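Local coordinates for extracellular invertase (Aspergillus kawachii, PDB 5XH8), which acts as a family 32 beta-fructofuranosidase, probably cleaving sucrose and transferring fructosyl units to build fructooligosaccharides such as 1-kestose, at residues Met289-Gly294 against Leu411-Ile416; Gly310-Gly315 against Arg374-Leu379. One frame throughout, in Å; residues are numbered along the deposited sequence.

Contact 1: Met289-Gly294 against Leu411-Ile416; sequences MLWVSG and LQTLGI
Trp-291 and Leu-414 face each other with their CA atoms 8.1 Å apart, where segments 289-294 and 411-416 pass with their axes 8.3 Å from one another and their N-to-C directions 140° apart. The two strands belong to different sheets of the GH32 beta-propeller, so the contact packs two adjoining sheets against each other, and side chains alone bridge the gap, with no hydrogen bond across it. The indole of Trp-291 lies flat in that gap like a plate, and Leu-414 lies along one of its faces. CB of Leu-414 sits over the middle of the benzo ring, 3.6 Å from its centroid and only 9° off the normal, a well-formed CH-pi contact. Because CG of Leu-414 is trans to its backbone N (chi1 -179°), the side chain runs along the indole from the benzo half toward the pyrrole half, against the direction in which the tryptophan itself extends. Its CD2 methyl ends above the rim of the pyrrole ring, 3.4 Å from CG of Trp-291, which is tight packing. Thr-413 crosses the indole at about a right angle and brings its hydroxyl obliquely to the far end, OG1 standing 3.7 Å from CZ2 of Trp-291. That contact is van der Waals, since the hydroxyl is hydrogen-bonded to the carbonyl oxygen of Ser-396. Within its own sheet the backbone of Trp-291 is hydrogen-bonded to Gly-310 of the neighbouring strand 302-311. Ile-416 adds a looser touch at the pyrrole end, its CD1 methyl 4.5 Å from CD1 of Trp-291.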
loop_
_atom_site.group_PDB
_atom_site.type_symbol
_atom_site.label_atom_id
_atom_site.label_comp_id
_atom_site.label_asym_id
_atom_site.label_seq_id
_atom_site.Cartn_x
_atom_site.Cartn_y
_atom_site.Cartn_z
ATOM N N MET A 289 -28.230 -4.055 13.136
ATOM C CA MET A 289 -27.369 -3.453 14.153
ATOM C C MET A 289 -27.362 -4.346 15.389
ATOM O O MET A 289 -28.197 -4.200 16.305
ATOM C CB MET A 289 -27.827 -2.046 14.517
ATOM C CG MET A 289 -26.841 -1.248 15.369
ATOM S SD MET A 289 -25.146 -1.241 14.735
ATOM C CE MET A 289 -24.267 -2.279 15.907
ATOM N N LEU A 290 -26.411 -5.273 15.398
ATOM C CA LEU A 290 -26.375 -6.365 16.386
ATOM C C LEU A 290 -25.372 -6.166 17.526
ATOM O O LEU A 290 -24.373 -5.441 17.390
ATOM C CB LEU A 290 -26.072 -7.680 15.668
ATOM C CG LEU A 290 -26.906 -8.074 14.461
ATOM C CD1 LEU A 290 -26.420 -9.401 13.880
ATOM C CD2 LEU A 290 -28.367 -8.177 14.837
ATOM N N TRP A 291 -25.676 -6.803 18.663
ATOM C CA TRP A 291 -24.718 -7.035 19.754
ATOM C C TRP A 291 -24.586 -8.546 19.958
ATOM O O TRP A 291 -25.501 -9.319 19.615
ATOM C CB TRP A 291 -25.124 -6.336 21.062
ATOM C CG TRP A 291 -26.379 -6.910 21.728
ATOM C CD1 TRP A 291 -27.643 -6.425 21.613
ATOM C CD2 TRP A 291 -26.465 -8.060 22.593
ATOM N NE1 TRP A 291 -28.520 -7.182 22.351
ATOM C CE2 TRP A 291 -27.834 -8.195 22.967
ATOM C CE3 TRP A 291 -25.524 -8.983 23.098
ATOM C CZ2 TRP A 291 -28.303 -9.237 23.814
ATOM C CZ3 TRP A 291 -25.993 -10.034 23.951
ATOM C CH2 TRP A 291 -27.374 -10.143 24.286
ATOM N N VAL A 292 -23.430 -8.962 20.478
ATOM C CA VAL A 292 -23.109 -10.388 20.653
ATOM C C VAL A 292 -22.243 -10.555 21.873
ATOM O O VAL A 292 -21.247 -9.838 22.028
ATOM C CB VAL A 292 -22.332 -10.983 19.461
ATOM C CG1 VAL A 292 -22.241 -12.508 19.577
ATOM C CG2 VAL A 292 -22.983 -10.614 18.146
ATOM N N SER A 293 -22.638 -11.500 22.736
ATOM C CA SER A 293 -21.850 -11.900 23.906
ATOM C C SER A 293 -21.104 -13.162 23.539
ATOM O O SER A 293 -21.616 -13.977 22.795
ATOM C CB SER A 293 -22.776 -12.202 25.100
ATOM O OG SER A 293 -22.022 -12.652 26.216
ATOM N N GLY A 294 -19.899 -13.331 24.051
ATOM C CA GLY A 294 -19.164 -14.542 23.790
ATOM C C GLY A 294 -18.023 -14.812 24.735
ATOM O O GLY A 294 -17.562 -13.922 25.460
ATOM N N LEU A 411 -31.674 -14.637 34.720
ATOM C CA LEU A 411 -31.256 -14.458 33.334
ATOM C C LEU A 411 -30.230 -13.351 33.229
ATOM O O LEU A 411 -30.179 -12.441 34.076
ATOM C CB LEU A 411 -32.442 -14.142 32.436
ATOM C CG LEU A 411 -33.527 -15.208 32.273
ATOM C CD1 LEU A 411 -34.537 -14.740 31.238
ATOM C CD2 LEU A 411 -32.935 -16.566 31.886
ATOM N N GLN A 412 -29.411 -13.451 32.184
ATOM C CA GLN A 412 -28.392 -12.455 31.862
ATOM C C GLN A 412 -28.575 -12.010 30.411
ATOM O O GLN A 412 -28.864 -12.826 29.536
ATOM C CB GLN A 412 -27.011 -13.068 32.047
ATOM C CG GLN A 412 -25.857 -12.083 32.040
ATOM C CD GLN A 412 -24.521 -12.766 31.796
ATOM O OE1 GLN A 412 -24.306 -13.402 30.768
ATOM N NE2 GLN A 412 -23.629 -12.636 32.742
ATOM N N THR A 413 -28.398 -10.711 30.171
ATOM C CA THR A 413 -28.496 -10.139 28.829
ATOM C C THR A 413 -27.734 -8.815 28.778
ATOM O O THR A 413 -27.174 -8.349 29.793
ATOM C CB THR A 413 -29.968 -9.931 28.425
ATOM O OG1 THR A 413 -30.063 -9.668 27.025
ATOM C CG2 THR A 413 -30.596 -8.787 29.171
ATOM N N LEU A 414 -27.712 -8.198 27.602
ATOM C CA LEU A 414 -27.078 -6.883 27.466
ATOM C C LEU A 414 -28.065 -5.790 27.898
ATOM O O LEU A 414 -29.179 -5.688 27.367
ATOM C CB LEU A 414 -26.599 -6.625 26.030
ATOM C CG LEU A 414 -25.892 -5.274 25.834
ATOM C CD1 LEU A 414 -24.533 -5.277 26.516
ATOM C CD2 LEU A 414 -25.766 -4.911 24.361
ATOM N N GLY A 415 -27.630 -4.989 28.857
ATOM C CA GLY A 415 -28.361 -3.808 29.294
ATOM C C GLY A 415 -28.072 -2.641 28.359
ATOM O O GLY A 415 -26.899 -2.344 28.078
ATOM N N ILE A 416 -29.147 -2.015 27.867
ATOM C CA ILE A 416 -29.114 -0.865 26.961
ATOM C C ILE A 416 -29.969 0.226 27.601
ATOM O O ILE A 416 -31.171 0.044 27.745
ATOM C CB ILE A 416 -29.696 -1.233 25.554
ATOM C CG1 ILE A 416 -28.990 -2.463 24.964
ATOM C CG2 ILE A 416 -29.602 -0.031 24.610
ATOM C CD1 ILE A 416 -29.635 -3.053 23.741
#

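Contact 2: Gly310-Gly315 against Arg374-Leu379. With NA (sodium ion), chain B.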
loop_
_atom_site.group_PDB
_atom_site.type_symbol
_atom_site.label_atom_id
_atom_site.label_comp_id
_atom_site.label_asym_id
_atom_site.label_seq_id
_atom_site.Cartn_x
_atom_site.Cartn_y
_atom_site.Cartn_z
ATOM N N GLY A 310 -28.351 -10.157 20.143
ATOM C CA GLY A 310 -29.572 -9.388 19.942
ATOM C C GLY A 310 -29.292 -8.169 19.100
ATOM O O GLY A 310 -28.243 -8.097 18.442
ATOM N N PHE A 311 -30.221 -7.217 19.137
ATOM C CA PHE A 311 -30.072 -5.953 18.418
ATOM C C PHE A 311 -29.717 -4.851 19.409
ATOM O O PHE A 311 -30.335 -4.745 20.473
ATOM C CB PHE A 311 -31.354 -5.582 17.680
ATOM C CG PHE A 311 -31.558 -6.322 16.397
ATOM C CD1 PHE A 311 -32.087 -7.610 16.398
ATOM C CD2 PHE A 311 -31.251 -5.729 15.167
ATOM C CE1 PHE A 311 -32.287 -8.290 15.218
ATOM C CE2 PHE A 311 -31.456 -6.414 13.971
ATOM C CZ PHE A 311 -31.981 -7.697 13.996
ATOM N N LEU A 312 -28.684 -4.065 19.097
ATOM C CA LEU A 312 -28.435 -2.815 19.794
ATOM C C LEU A 312 -29.530 -1.776 19.448
ATOM O O LEU A 312 -29.882 -0.897 20.274
ATOM C CB LEU A 312 -27.042 -2.305 19.447
ATOM C CG LEU A 312 -26.596 -0.990 20.075
ATOM C CD1 LEU A 312 -26.665 -1.024 21.597
ATOM C CD2 LEU A 312 -25.200 -0.683 19.600
ATOM N N ASP A 313 -30.037 -1.854 18.230
ATOM C CA ASP A 313 -31.224 -1.073 17.848
ATOM C C ASP A 313 -31.936 -1.786 16.713
ATOM O O ASP A 313 -31.311 -2.128 15.701
ATOM C CB ASP A 313 -30.909 0.384 17.448
ATOM C CG ASP A 313 -32.161 1.258 17.467
ATOM O OD1 ASP A 313 -32.931 1.207 16.482
ATOM O OD2 ASP A 313 -32.409 1.948 18.477
ATOM N N TRP A 314 -33.241 -2.004 16.900
ATOM C CA TRP A 314 -34.082 -2.710 15.928
ATOM C C TRP A 314 -34.483 -1.852 14.729
ATOM O O TRP A 314 -35.073 -2.374 13.778
ATOM C CB TRP A 314 -35.353 -3.298 16.611
ATOM C CG TRP A 314 -35.115 -4.515 17.449
ATOM C CD1 TRP A 314 -34.770 -4.553 18.772
ATOM C CD2 TRP A 314 -35.219 -5.872 17.024
ATOM N NE1 TRP A 314 -34.634 -5.849 19.187
ATOM C CE2 TRP A 314 -34.913 -6.680 18.138
ATOM C CE3 TRP A 314 -35.543 -6.487 15.806
ATOM C CZ2 TRP A 314 -34.917 -8.071 18.072
ATOM C CZ3 TRP A 314 -35.552 -7.866 15.738
ATOM C CH2 TRP A 314 -35.231 -8.647 16.867
ATOM N N GLY A 315 -34.182 -0.551 14.753
ATOM C CA GLY A 315 -34.537 0.330 13.632
ATOM C C GLY A 315 -33.975 -0.136 12.301
ATOM O O GLY A 315 -32.805 -0.562 12.215
ATOM N N ARG A 374 -25.752 5.739 24.560
ATOM C CA ARG A 374 -26.284 4.643 25.365
ATOM C C ARG A 374 -25.171 4.004 26.218
ATOM O O ARG A 374 -24.061 3.742 25.724
ATOM C CB ARG A 374 -26.925 3.590 24.485
ATOM C CG ARG A 374 -28.177 4.081 23.795
ATOM C CD ARG A 374 -28.733 3.153 22.746
ATOM N NE ARG A 374 -29.887 3.812 22.117
ATOM C CZ ARG A 374 -30.580 3.349 21.082
ATOM N NH1 ARG A 374 -30.272 2.206 20.494
ATOM N NH2 ARG A 374 -31.601 4.058 20.634
ATOM N N GLU A 375 -25.483 3.803 27.502
ATOM C CA GLU A 375 -24.677 2.983 28.410
ATOM C C GLU A 375 -24.965 1.519 28.136
ATOM O O GLU A 375 -26.132 1.120 28.020
ATOM C CB GLU A 375 -24.959 3.334 29.889
ATOM C CG GLU A 375 -24.342 4.644 30.301
ATOM C CD GLU A 375 -24.694 5.055 31.718
ATOM O OE1 GLU A 375 -24.982 4.157 32.503
ATOM O OE2 GLU A 375 -24.649 6.259 32.061
ATOM N N LEU A 376 -23.890 0.735 27.969
ATOM C CA LEU A 376 -23.999 -0.713 27.853
ATOM C C LEU A 376 -23.427 -1.367 29.116
ATOM O O LEU A 376 -22.381 -0.925 29.650
ATOM C CB LEU A 376 -23.276 -1.223 26.616
ATOM C CG LEU A 376 -23.701 -0.640 25.271
ATOM C CD1 LEU A 376 -23.006 -1.423 24.157
ATOM C CD2 LEU A 376 -25.207 -0.649 25.063
ATOM N N ARG A 377 -24.134 -2.384 29.610
ATOM C CA ARG A 377 -23.714 -3.117 30.834
ATOM C C ARG A 377 -24.338 -4.499 30.835
ATOM O O ARG A 377 -25.239 -4.776 30.045
ATOM C CB ARG A 377 -24.105 -2.347 32.105
ATOM C CG ARG A 377 -25.601 -2.335 32.431
ATOM C CD ARG A 377 -25.931 -1.391 33.581
ATOM N NE ARG A 377 -27.343 -1.451 33.979
ATOM C CZ ARG A 377 -27.920 -2.440 34.686
ATOM N NH1 ARG A 377 -27.239 -3.533 35.073
ATOM N NH2 ARG A 377 -29.220 -2.359 34.972
ATOM N N VAL A 378 -23.867 -5.365 31.732
ATOM C CA VAL A 378 -24.485 -6.687 31.868
ATOM C C VAL A 378 -25.760 -6.497 32.689
ATOM O O VAL A 378 -25.704 -5.902 33.751
ATOM C CB VAL A 378 -23.549 -7.731 32.529
ATOM C CG1 VAL A 378 -24.233 -9.092 32.571
ATOM C CG2 VAL A 378 -22.257 -7.848 31.743
ATOM N N LEU A 379 -26.900 -6.922 32.155
ATOM C CA LEU A 379 -28.170 -6.752 32.851
ATOM C C LEU A 379 -28.607 -8.117 33.352
ATOM O O LEU A 379 -28.584 -9.091 32.586
ATOM C CB LEU A 379 -29.252 -6.162 31.933
ATOM C CG LEU A 379 -30.683 -6.137 32.509
ATOM C CD1 LEU A 379 -30.754 -5.246 33.733
ATOM C CD2 LEU A 379 -31.697 -5.678 31.478
HETATM NA NA NA B . -30.908 -1.479 11.121
HETATM O O HOH W 1 -30.970 -2.975 13.018
#
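Asp-313 and Arg-374 reach each other through torsions that stretch both side chains: CG of Asp-313 is trans to its backbone N (chi1 -163°), and Arg-374 stays extended from CG to NE. They meet in a salt bridge between parts of the GH32 beta-propeller, joining the chain corner at Leu-312 to strand 366-385. The grip is end-on, with both terminal nitrogens of Arg-374 on a single oxygen. NH1 donates to OD2 of Asp-313 at 2.9 Å, with an N-H...O angle of 153°, and OD2 receives it with its anti lone pair. NH2 lies 3.1 Å from the same OD2 and meets it nearly in line with the C-O bond. Carboxylate and guanidinium planes are only 21° apart, so the charged groups are nearly coplanar. Arg-374 has further partners from the C-terminal domain, a salt bridge from NH2 to Glu-552 and a hydrogen bond from NE to Tyr-554; its guanidinium thus also ties the propeller to that domain. Beside the polar bridge the leucines cross at about a right angle, CD1 of Leu-312 packing 3.8 Å from CD2 of Leu-376.

The other carboxylate oxygen works locally. OD1 of Asp-313 accepts from N of Gly-315 at 2.8 Å, closing an Asx turn, and also takes a hydrogen bond from OG of Ser-318. The turn presents the carbonyl of Gly-315 to the sodium ion, which is also bound by carbonyl oxygens of His-287, Phe-316 and Ser-318. Asp-313 is therefore second-shell to the metal. A water completes the link, 2.4 Å from the sodium and donating a 2.8 Å hydrogen bond to the backbone O of Asp-313.

In the fold
Along the chain the segments come in the order 289-294, 310-315, 374-379, 411-416, so contact 2 falls wholly within the span that contact 1 closes. Their centres are about 6 Å apart. Strands 286-298 and 302-311 are consecutive antiparallel neighbours in one sheet, while 366-385 and 408-418 pair antiparallel in another, so both contacts join the same two sheets of the propeller. They also touch directly: N of Gly-415 is 2.7 Å from O of Arg-377, a probable hydrogen bond. Contact 1 makes an apolar interface between the sheets, and contact 2 extends it toward the sodium site and the C-terminal domain.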